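Local coordinates for protein putative secreted lipase (Streptomyces sp. W007, PDB 5H6B) that probably hydrolyses triacylglycerols, as a thermostable secreted lipase of the alpha/beta-hydrolase fold from a marine streptomycete, at residues 41-44 and 45-49; 85-88 and 89-93; 141-144 and 145-148; 93-97 and 98-102; 256-259 and 260-264. One frame throughout, in Å; residues are numbered along the deposited sequence.

How the contacts relate
All five contacts are local, each between neighbouring residues of one continuous run; contacts 1 to 4 are partly buried, contact 5 lies at the surface. Contacts 2 and 4 sit on one helix, 80-98, and meet at Lys93: contact 2 is a mid-helix turn with two zinc-binding aspartates, contact 4 the helix end leading into strand 103-108. Contact 3 caps the start of helix 143-147. Contact 1, a turn between strand 32-35 and helix 49-54, lies nearest the chain centre and mixes buried side chains with a zinc-bound carboxylate. In contact 5, near the C-terminal end, a threonine-led turn accompanies a disulfide. Side-chain oxygens accept backbone N-H groups in contacts 1, 3 and 5, weakly in contact 4.

Contact 1: residues 41-44 and 45-49; sequences NSID and NWLVL. With ZN (zinc ion), chain B.
Trp46 turns its backbone N-H back to Ile43 O (N to O 3.1 Å), approaching from above the carbonyl plane. The tight side of the turn lies around the indole. Ser42 O meets the ring at its edge, in plane, 3.5 Å from Trp46 CD1, while Asn45 CB rests over one face toward the rim. Asn41 and Trp46 are buried here, the ring also touching Leu34 and His108 of two neighbouring strands. Asn41 forms an Asx turn that organises the loop between strand 32-35 and helix 49-54: its OD1 accepts from Ile43 N at 2.9 Å in the carbonyl plane, and from Asp44 N at 2.8 Å on a nearly straight bond. Asn41 ND2 donates to Asp44 OD2 (2.9 Å), from above the carboxylate plane, and also to Phe73 O. Asp44 has CG anti to its carbonyl carbon (chi1 -68°), which keeps the carboxylate beside its own backbone N, with OD2 meeting Asn41 ND2, and leaves OD1 to bind a zinc ion at 2.1 Å; two waters and one atom from outside the turn share the metal. On the looser side Ile43 CG2 touches Leu47 CD2 at 3.9 Å, between two exposed side chains.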
# COMPACT_ATOMS: atom_id res chain seq x y z
N ASN A 41 -5.35 -9.95 1.28
CA ASN A 41 -5.25 -10.50 -0.06
C ASN A 41 -5.71 -9.48 -1.10
O ASN A 41 -6.16 -8.37 -0.77
CB ASN A 41 -6.06 -11.81 -0.15
CG ASN A 41 -7.53 -11.59 0.12
OD1 ASN A 41 -8.19 -10.86 -0.61
ND2 ASN A 41 -8.04 -12.19 1.18
N SER A 42 -5.61 -9.89 -2.36
CA SER A 42 -5.90 -9.05 -3.52
C SER A 42 -7.33 -8.56 -3.64
O SER A 42 -7.56 -7.59 -4.39
CB SER A 42 -5.56 -9.79 -4.80
OG SER A 42 -6.42 -10.89 -4.94
N ILE A 43 -8.27 -9.25 -2.99
CA ILE A 43 -9.70 -8.89 -3.11
C ILE A 43 -10.22 -8.14 -1.88
O ILE A 43 -10.77 -7.05 -2.01
CB ILE A 43 -10.60 -10.13 -3.36
CG1 ILE A 43 -10.15 -10.88 -4.62
CG2 ILE A 43 -12.07 -9.74 -3.45
CD1 ILE A 43 -9.88 -10.01 -5.82
N ASP A 44 -10.03 -8.73 -0.71
CA ASP A 44 -10.69 -8.27 0.53
C ASP A 44 -10.21 -6.92 1.03
O ASP A 44 -11.02 -6.15 1.57
CB ASP A 44 -10.52 -9.30 1.66
CG ASP A 44 -11.29 -10.57 1.40
OD1 ASP A 44 -12.34 -10.52 0.75
OD2 ASP A 44 -10.84 -11.64 1.85
N ASN A 45 -8.93 -6.64 0.86
CA ASN A 45 -8.39 -5.34 1.27
C ASN A 45 -9.03 -4.21 0.45
O ASN A 45 -9.16 -3.10 0.93
CB ASN A 45 -6.86 -5.31 1.11
CG ASN A 45 -6.16 -4.34 2.09
OD1 ASN A 45 -6.60 -3.21 2.33
ND2 ASN A 45 -5.05 -4.78 2.62
N TRP A 46 -9.47 -4.53 -0.77
CA TRP A 46 -9.78 -3.53 -1.77
C TRP A 46 -11.23 -3.50 -2.23
O TRP A 46 -11.53 -2.85 -3.23
CB TRP A 46 -8.83 -3.72 -2.97
CG TRP A 46 -7.40 -3.73 -2.54
CD1 TRP A 46 -6.49 -4.72 -2.76
CD2 TRP A 46 -6.71 -2.71 -1.79
NE1 TRP A 46 -5.29 -4.39 -2.21
CE2 TRP A 46 -5.40 -3.16 -1.60
CE3 TRP A 46 -7.07 -1.46 -1.29
CZ2 TRP A 46 -4.44 -2.41 -0.92
CZ3 TRP A 46 -6.12 -0.71 -0.59
CH2 TRP A 46 -4.82 -1.19 -0.42
N LEU A 47 -12.14 -4.14 -1.48
CA LEU A 47 -13.57 -4.12 -1.82
C LEU A 47 -14.20 -2.71 -1.88
O LEU A 47 -15.18 -2.52 -2.60
CB LEU A 47 -14.40 -4.99 -0.87
CG LEU A 47 -14.15 -6.51 -0.99
CD1 LEU A 47 -14.86 -7.23 0.14
CD2 LEU A 47 -14.59 -7.05 -2.33
N VAL A 48 -13.66 -1.74 -1.14
CA VAL A 48 -14.13 -0.36 -1.27
C VAL A 48 -13.27 0.41 -2.27
O VAL A 48 -13.80 0.96 -3.22
CB VAL A 48 -14.23 0.35 0.10
CG1 VAL A 48 -14.64 1.81 -0.08
CG2 VAL A 48 -15.23 -0.36 1.00
N LEU A 49 -11.96 0.43 -2.06
CA LEU A 49 -11.08 1.27 -2.89
C LEU A 49 -11.02 0.93 -4.36
O LEU A 49 -10.98 1.85 -5.19
CB LEU A 49 -9.64 1.32 -2.35
CG LEU A 49 -8.63 2.14 -3.17
CD1 LEU A 49 -9.06 3.60 -3.29
CD2 LEU A 49 -7.22 2.04 -2.58
ZN ZN B . -13.18 -12.43 0.24
O HOH W 1 -15.18 -11.14 -0.78
O HOH W 2 -12.03 -13.72 -0.89

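Contact 2: residues 85-88 and 89-93; sequences EQLD and VFVDK
Asp88 and Asp92, one helical turn apart, bring Asp88 OD1 to 3.3 Å from Asp92 OD2, the carboxylate planes 61° apart. Beneath them the backbone of helix 80-98 is regularly paired: Val89 N gives to Glu85 O, Phe90 N to Gln86 O, Val91 N to Leu87 O at 2.8 Å, and Asp92 N to Asp88 O at 3.1 Å on an almost straight bond (172°). Among the side chains, Gln86 is satisfied by Gly66 N at its OE1 and by Gln67 OE1 at its NE2. The carboxylates of Asp88 and Asp92 belong to a zinc site, and Asp92 OD1 has a long, weak ion pair with Lys127 besides. A leucine in place of Asp92 would probably leave the zinc with Asp88 alone of the two aspartates, and Lys127 without this weak partner. On the buried side Leu87 CD1 lies alongside Val91 CG2 at 4.0 Å, and both residues touch Tyr118 of helix 115-121. At the outer side Glu85, its chain bent at chi2, lays OE2 3.4 Å from Val89 CG2. Two acidic groups held this close would probably repel each other without a cation, and the bound zinc is well suited to offset their charge.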
# COMPACT_ATOMS: atom_id res chain seq x y z
N GLU A 85 9.79 -9.23 -5.00
CA GLU A 85 10.01 -9.86 -6.31
C GLU A 85 8.70 -10.23 -6.97
O GLU A 85 8.56 -10.05 -8.17
CB GLU A 85 10.96 -11.07 -6.22
CG GLU A 85 11.19 -11.84 -7.54
CD GLU A 85 11.56 -10.98 -8.76
OE1 GLU A 85 12.26 -9.94 -8.62
OE2 GLU A 85 11.14 -11.34 -9.90
N GLN A 86 7.72 -10.72 -6.20
CA GLN A 86 6.37 -10.97 -6.76
C GLN A 86 5.75 -9.70 -7.33
O GLN A 86 5.10 -9.72 -8.39
CB GLN A 86 5.43 -11.55 -5.71
CG GLN A 86 5.79 -12.92 -5.20
CD GLN A 86 4.89 -13.33 -4.07
OE1 GLN A 86 5.07 -12.94 -2.93
NE2 GLN A 86 3.89 -14.13 -4.39
N LEU A 87 5.94 -8.60 -6.61
CA LEU A 87 5.46 -7.28 -7.03
C LEU A 87 6.13 -6.87 -8.35
O LEU A 87 5.45 -6.37 -9.26
CB LEU A 87 5.73 -6.24 -5.93
CG LEU A 87 5.42 -4.77 -6.26
CD1 LEU A 87 3.95 -4.59 -6.54
CD2 LEU A 87 5.89 -3.85 -5.14
N ASP A 88 7.45 -7.09 -8.43
CA ASP A 88 8.24 -6.86 -9.65
C ASP A 88 7.63 -7.54 -10.87
O ASP A 88 7.28 -6.85 -11.85
CB ASP A 88 9.69 -7.33 -9.42
CG ASP A 88 10.66 -6.88 -10.52
OD1 ASP A 88 10.25 -6.28 -11.55
OD2 ASP A 88 11.87 -7.14 -10.32
N VAL A 89 7.47 -8.87 -10.80
CA VAL A 89 6.82 -9.66 -11.87
C VAL A 89 5.42 -9.13 -12.19
O VAL A 89 5.03 -8.99 -13.36
CB VAL A 89 6.74 -11.16 -11.49
CG1 VAL A 89 5.82 -11.94 -12.42
CG2 VAL A 89 8.13 -11.79 -11.47
N PHE A 90 4.65 -8.83 -11.14
CA PHE A 90 3.27 -8.37 -11.32
C PHE A 90 3.18 -7.02 -12.05
O PHE A 90 2.33 -6.85 -12.93
CB PHE A 90 2.53 -8.33 -9.98
CG PHE A 90 1.06 -8.07 -10.09
CD1 PHE A 90 0.17 -9.11 -10.30
CD2 PHE A 90 0.55 -6.77 -10.00
CE1 PHE A 90 -1.19 -8.88 -10.40
CE2 PHE A 90 -0.81 -6.53 -10.09
CZ PHE A 90 -1.68 -7.59 -10.29
N VAL A 91 4.03 -6.06 -11.68
CA VAL A 91 4.04 -4.75 -12.37
C VAL A 91 4.43 -4.91 -13.85
O VAL A 91 3.80 -4.31 -14.71
CB VAL A 91 4.95 -3.71 -11.67
CG1 VAL A 91 5.06 -2.43 -12.52
CG2 VAL A 91 4.41 -3.35 -10.29
N ASP A 92 5.46 -5.72 -14.13
CA ASP A 92 5.87 -6.01 -15.51
C ASP A 92 4.70 -6.57 -16.32
O ASP A 92 4.43 -6.11 -17.42
CB ASP A 92 7.07 -6.98 -15.55
CG ASP A 92 8.38 -6.34 -15.04
OD1 ASP A 92 8.55 -5.11 -15.14
OD2 ASP A 92 9.27 -7.08 -14.55
N LYS A 93 3.99 -7.53 -15.73
CA LYS A 93 2.80 -8.15 -16.35
C LYS A 93 1.65 -7.18 -16.62
O LYS A 93 0.97 -7.28 -17.65
CB LYS A 93 2.34 -9.29 -15.44
CG LYS A 93 1.12 -10.10 -15.89
CD LYS A 93 0.77 -11.18 -14.87
CE LYS A 93 1.97 -12.07 -14.55
NZ LYS A 93 1.58 -13.40 -14.02

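Contact 3: residues 141-144 and 145-148; sequences TTLL and GLTK
Thr142 caps the helix 143-147: its OG1 accepts from Gly145 N at 2.9 Å along a straight path (167°), the N-cap bond. The hydroxyl is brought over the first turn because OG1 lies between the backbone N and the carbonyl carbon (chi1 66°). Backbone bonds carry the helix on, with Leu146 N giving to Thr142 O and Thr147 N to Leu143 O, both at 2.9 Å. Lys148 N is bonded to Gly145 O, three residues back, and only weakly to Leu144 O, at 3.4 Å. The pairing of Thr147 OG1 with Leu144 O is modelled so short that its detail is doubtful.

The apolar part is led by Thr141 and Leu146, which cross at an angle: the methyl CG2 of Thr141 sits 3.8 Å from Leu146 CG. Leu143 CD2 approaches Leu146 CD1 more loosely, at 4.4 Å. An alanine in place of Leu146 would remove these branches and is likely to leave the methyl of Thr141 facing a gap, and Gln170 without its apolar neighbour. Steric limits matter too, since a side chain on Gly145 would collide with Thr141 OG1, itself bonded to Val202 O. The chemistry implies a short helix whose first turn is fixed by a polar cap, with the buried Leu146 and Thr141 packed together against the protein body.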
# COMPACT_ATOMS: atom_id res chain seq x y z
N THR A 141 7.95 -1.85 12.68
CA THR A 141 7.04 -1.79 13.82
C THR A 141 7.53 -2.81 14.87
O THR A 141 8.70 -3.16 14.87
CB THR A 141 5.59 -2.07 13.36
OG1 THR A 141 4.70 -1.99 14.47
CG2 THR A 141 5.43 -3.46 12.71
N THR A 142 6.65 -3.28 15.76
CA THR A 142 6.98 -4.35 16.71
C THR A 142 6.06 -5.56 16.52
O THR A 142 4.95 -5.46 15.96
CB THR A 142 6.87 -3.87 18.18
OG1 THR A 142 5.51 -3.57 18.49
CG2 THR A 142 7.72 -2.62 18.41
N LEU A 143 6.54 -6.72 16.99
CA LEU A 143 5.72 -7.93 16.99
C LEU A 143 4.44 -7.71 17.79
O LEU A 143 3.38 -8.21 17.40
CB LEU A 143 6.50 -9.15 17.50
CG LEU A 143 7.58 -9.69 16.57
CD1 LEU A 143 8.41 -10.74 17.30
CD2 LEU A 143 6.99 -10.28 15.29
N LEU A 144 4.55 -6.94 18.88
CA LEU A 144 3.40 -6.56 19.73
C LEU A 144 2.36 -5.75 18.96
O LEU A 144 1.16 -6.04 19.03
CB LEU A 144 3.90 -5.74 20.94
CG LEU A 144 2.87 -5.26 21.98
CD1 LEU A 144 2.19 -6.45 22.66
CD2 LEU A 144 3.54 -4.35 23.00
N GLY A 145 2.83 -4.73 18.24
CA GLY A 145 2.01 -3.98 17.31
C GLY A 145 1.31 -4.86 16.27
O GLY A 145 0.11 -4.72 16.04
N LEU A 146 2.05 -5.79 15.68
CA LEU A 146 1.46 -6.71 14.70
C LEU A 146 0.41 -7.63 15.30
O LEU A 146 -0.57 -7.96 14.62
CB LEU A 146 2.54 -7.51 13.98
CG LEU A 146 3.47 -6.67 13.09
CD1 LEU A 146 4.72 -7.47 12.73
CD2 LEU A 146 2.76 -6.17 11.84
N THR A 147 0.57 -8.00 16.57
CA THR A 147 -0.46 -8.78 17.27
C THR A 147 -1.78 -8.02 17.39
O THR A 147 -2.83 -8.63 17.53
CB THR A 147 -0.02 -9.25 18.68
OG1 THR A 147 0.15 -8.12 19.55
CG2 THR A 147 1.29 -10.07 18.63
N LYS A 148 -1.75 -6.69 17.32
CA LYS A 148 -2.98 -5.91 17.32
C LYS A 148 -3.82 -6.02 16.03
O LYS A 148 -4.98 -5.60 16.02
CB LYS A 148 -2.69 -4.45 17.68
CG LYS A 148 -2.01 -4.33 19.04
CD LYS A 148 -2.34 -3.03 19.75
CE LYS A 148 -1.40 -2.79 20.93
NZ LYS A 148 -1.42 -3.94 21.87

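Contact 4: residues 93-97 and 98-102; sequences KVLDA and TGAPK
Thr98 N gives to Val94 O and Gly99 N to Leu95 O, both at 2.9 Å, the closing backbone bonds of helix 80-98. The backbone of 93-97 is helical and Thr98 still keeps helical angles, but at Gly99 phi becomes positive, 93°, and the chain turns out of the helix. A side chain there would jam against the carbonyl oxygen of Thr98, a strain that a residue without a side chain avoids. The segment 98-102 then leads into strand 103-108, which closes the beta-alpha-beta crossover that began at strand 59-63.

Thr98 adds its side chain to an acceptor its backbone already uses: OG1 donates to Val94 O at 2.7 Å, reaching the oxygen from the face opposite to that used by Thr98 N. A chi1 of 53° makes this possible by folding the hydroxyl back over the preceding turn. The same OG1 weakly accepts from Ala100 N at 3.3 Å. Leu95 lays its methyls against the backbone carbonyls of the loop, with CD2 3.5 Å from Ala100 O and CD1 3.8 Å from Pro101 O; Ala100 CB is a looser apolar neighbour, 4.3 Å from Leu95 CD2. Val94 and Thr98 both touch Phe61 of the sheet below. Val94 O is thus gripped from both faces by N and OG1 of one residue, and the hydroxyl that donates to it hands on to the departing loop through the weak bond from Ala100 N.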
# COMPACT_ATOMS: atom_id res chain seq x y z
N LYS A 93 3.99 -7.53 -15.73
CA LYS A 93 2.80 -8.15 -16.35
C LYS A 93 1.65 -7.18 -16.62
O LYS A 93 0.97 -7.28 -17.65
CB LYS A 93 2.34 -9.29 -15.44
CG LYS A 93 1.12 -10.10 -15.89
CD LYS A 93 0.77 -11.18 -14.87
CE LYS A 93 1.97 -12.07 -14.55
NZ LYS A 93 1.58 -13.40 -14.02
N VAL A 94 1.45 -6.23 -15.71
CA VAL A 94 0.42 -5.18 -15.90
C VAL A 94 0.84 -4.18 -16.99
O VAL A 94 0.01 -3.72 -17.80
CB VAL A 94 0.10 -4.46 -14.55
CG1 VAL A 94 -0.81 -3.26 -14.75
CG2 VAL A 94 -0.53 -5.41 -13.55
N LEU A 95 2.13 -3.83 -17.01
CA LEU A 95 2.66 -2.92 -18.05
C LEU A 95 2.70 -3.60 -19.43
O LEU A 95 2.24 -3.01 -20.41
CB LEU A 95 4.03 -2.36 -17.64
CG LEU A 95 4.00 -1.48 -16.38
CD1 LEU A 95 5.38 -0.91 -16.06
CD2 LEU A 95 2.98 -0.35 -16.51
N ASP A 96 3.21 -4.84 -19.50
CA ASP A 96 3.18 -5.65 -20.74
C ASP A 96 1.79 -5.73 -21.36
O ASP A 96 1.67 -5.69 -22.56
CB ASP A 96 3.72 -7.09 -20.51
CG ASP A 96 5.24 -7.14 -20.25
OD1 ASP A 96 5.93 -6.10 -20.36
OD2 ASP A 96 5.75 -8.23 -19.92
N ALA A 97 0.74 -5.80 -20.53
CA ALA A 97 -0.64 -5.93 -21.00
C ALA A 97 -1.32 -4.60 -21.36
O ALA A 97 -2.00 -4.49 -22.38
CB ALA A 97 -1.47 -6.66 -19.96
N THR A 98 -1.16 -3.59 -20.50
CA THR A 98 -1.80 -2.29 -20.71
C THR A 98 -1.11 -1.50 -21.81
O THR A 98 -1.76 -0.71 -22.50
CB THR A 98 -1.81 -1.41 -19.43
OG1 THR A 98 -0.48 -1.28 -18.89
CG2 THR A 98 -2.76 -2.00 -18.39
N GLY A 99 0.20 -1.70 -21.94
CA GLY A 99 1.03 -0.87 -22.80
C GLY A 99 1.68 0.32 -22.11
O GLY A 99 2.64 0.87 -22.64
N ALA A 100 1.19 0.72 -20.94
CA ALA A 100 1.66 1.96 -20.30
C ALA A 100 3.14 1.89 -19.92
O ALA A 100 3.67 0.80 -19.69
CB ALA A 100 0.81 2.28 -19.08
N PRO A 101 3.82 3.05 -19.87
CA PRO A 101 5.23 3.07 -19.48
C PRO A 101 5.45 2.90 -17.96
O PRO A 101 6.50 2.41 -17.54
CB PRO A 101 5.70 4.46 -19.94
CG PRO A 101 4.48 5.31 -19.96
CD PRO A 101 3.32 4.39 -20.26
N LYS A 102 4.50 3.36 -17.16
CA LYS A 102 4.61 3.30 -15.71
C LYS A 102 3.27 3.02 -15.04
O LYS A 102 2.20 3.35 -15.58
CB LYS A 102 5.19 4.62 -15.17
CG LYS A 102 6.63 4.90 -15.58
CD LYS A 102 7.09 6.27 -15.11
CE LYS A 102 8.60 6.36 -15.04
NZ LYS A 102 9.01 7.77 -14.81

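Contact 5: residues 256-259 and 260-264; sequences TPTT and CASVI
Thr259 has a chi1 of 71°, which turns its hydroxyl forward over the residues that follow. From there OG1 accepts from Ala261 N at 3.2 Å, with a moderately bent N-H path (143°). Because the donor lies two residues on, this is an ST turn. The carbonyl of Thr259 takes the next N-H: Ser262 N gives to Thr259 O at 3.1 Å, coming in from well above the carbonyl plane, as suits the tight curl of a 3-10 segment. The short run 260-262 then carries on with Val263 N bonded to Cys260 O.

Side chains add light packing around this turn. The methyl CB of Ala261 lies 3.5 Å from Thr259 OG1, and Thr258 CG2 meets Ser262 OG at 3.9 Å, a thin contact between methyl and hydroxyl. Thr258 is the buried member: its OG1 is hydrogen-bonded to Glu245 and His244 of helix 240-250, and Ser262 touches His244 as well. Cys260 forms a disulfide with Cys225.

The contact lies on the surface, in the tail that follows helix 240-250, and the modelled chain stops at Ile264. Its attachments are thus of two chemical kinds, with the threonine-led turn between them: Thr258 is held by polar bonds to helix 240-250, whereas Cys260 is joined covalently to Cys225, so the tail is tied to two different parts of the fold.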
# COMPACT_ATOMS: atom_id res chain seq x y z
N THR A 256 -8.99 17.95 -5.21
CA THR A 256 -9.79 18.92 -4.45
C THR A 256 -9.62 18.61 -2.96
O THR A 256 -9.44 17.44 -2.59
CB THR A 256 -11.29 18.87 -4.83
OG1 THR A 256 -11.83 17.57 -4.53
CG2 THR A 256 -11.47 19.15 -6.32
N PRO A 257 -9.66 19.63 -2.09
CA PRO A 257 -9.34 19.32 -0.70
C PRO A 257 -10.24 18.23 -0.12
O PRO A 257 -11.44 18.17 -0.44
CB PRO A 257 -9.55 20.66 0.03
CG PRO A 257 -9.46 21.70 -1.04
CD PRO A 257 -10.01 21.05 -2.28
N THR A 258 -9.65 17.37 0.69
CA THR A 258 -10.37 16.30 1.36
C THR A 258 -10.85 16.78 2.73
O THR A 258 -10.06 17.21 3.57
CB THR A 258 -9.49 15.04 1.47
OG1 THR A 258 -9.03 14.65 0.16
CG2 THR A 258 -10.30 13.89 2.06
N THR A 259 -12.16 16.72 2.95
CA THR A 259 -12.78 17.12 4.20
C THR A 259 -13.65 15.96 4.72
O THR A 259 -13.73 14.92 4.07
CB THR A 259 -13.66 18.39 4.01
OG1 THR A 259 -14.83 18.06 3.27
CG2 THR A 259 -12.92 19.48 3.26
N CYS A 260 -14.30 16.16 5.86
CA CYS A 260 -15.28 15.20 6.39
C CYS A 260 -16.41 14.83 5.38
O CYS A 260 -16.94 13.71 5.42
CB CYS A 260 -15.86 15.72 7.70
SG CYS A 260 -14.63 16.03 9.02
N ALA A 261 -16.75 15.76 4.48
CA ALA A 261 -17.78 15.54 3.45
C ALA A 261 -17.47 14.37 2.53
O ALA A 261 -18.39 13.80 1.95
CB ALA A 261 -18.00 16.80 2.63
N SER A 262 -16.20 13.98 2.42
CA SER A 262 -15.85 12.79 1.64
C SER A 262 -16.28 11.45 2.26
O SER A 262 -16.08 10.43 1.62
CB SER A 262 -14.35 12.76 1.38
OG SER A 262 -13.93 13.92 0.70
N VAL A 263 -16.84 11.44 3.46
CA VAL A 263 -17.15 10.18 4.17
C VAL A 263 -18.08 9.24 3.40
O VAL A 263 -18.00 8.02 3.58
CB VAL A 263 -17.70 10.42 5.60
CG1 VAL A 263 -19.16 10.84 5.57
CG2 VAL A 263 -17.51 9.20 6.49
N ILE A 264 -18.94 9.78 2.54
CA ILE A 264 -19.83 8.98 1.68
C ILE A 264 -19.09 8.26 0.53
O ILE A 264 -18.03 8.69 0.06
CB ILE A 264 -21.02 9.85 1.17
CG1 ILE A 264 -22.01 10.06 2.32
CG2 ILE A 264 -21.73 9.26 -0.05
CD1 ILE A 264 -22.51 8.78 2.98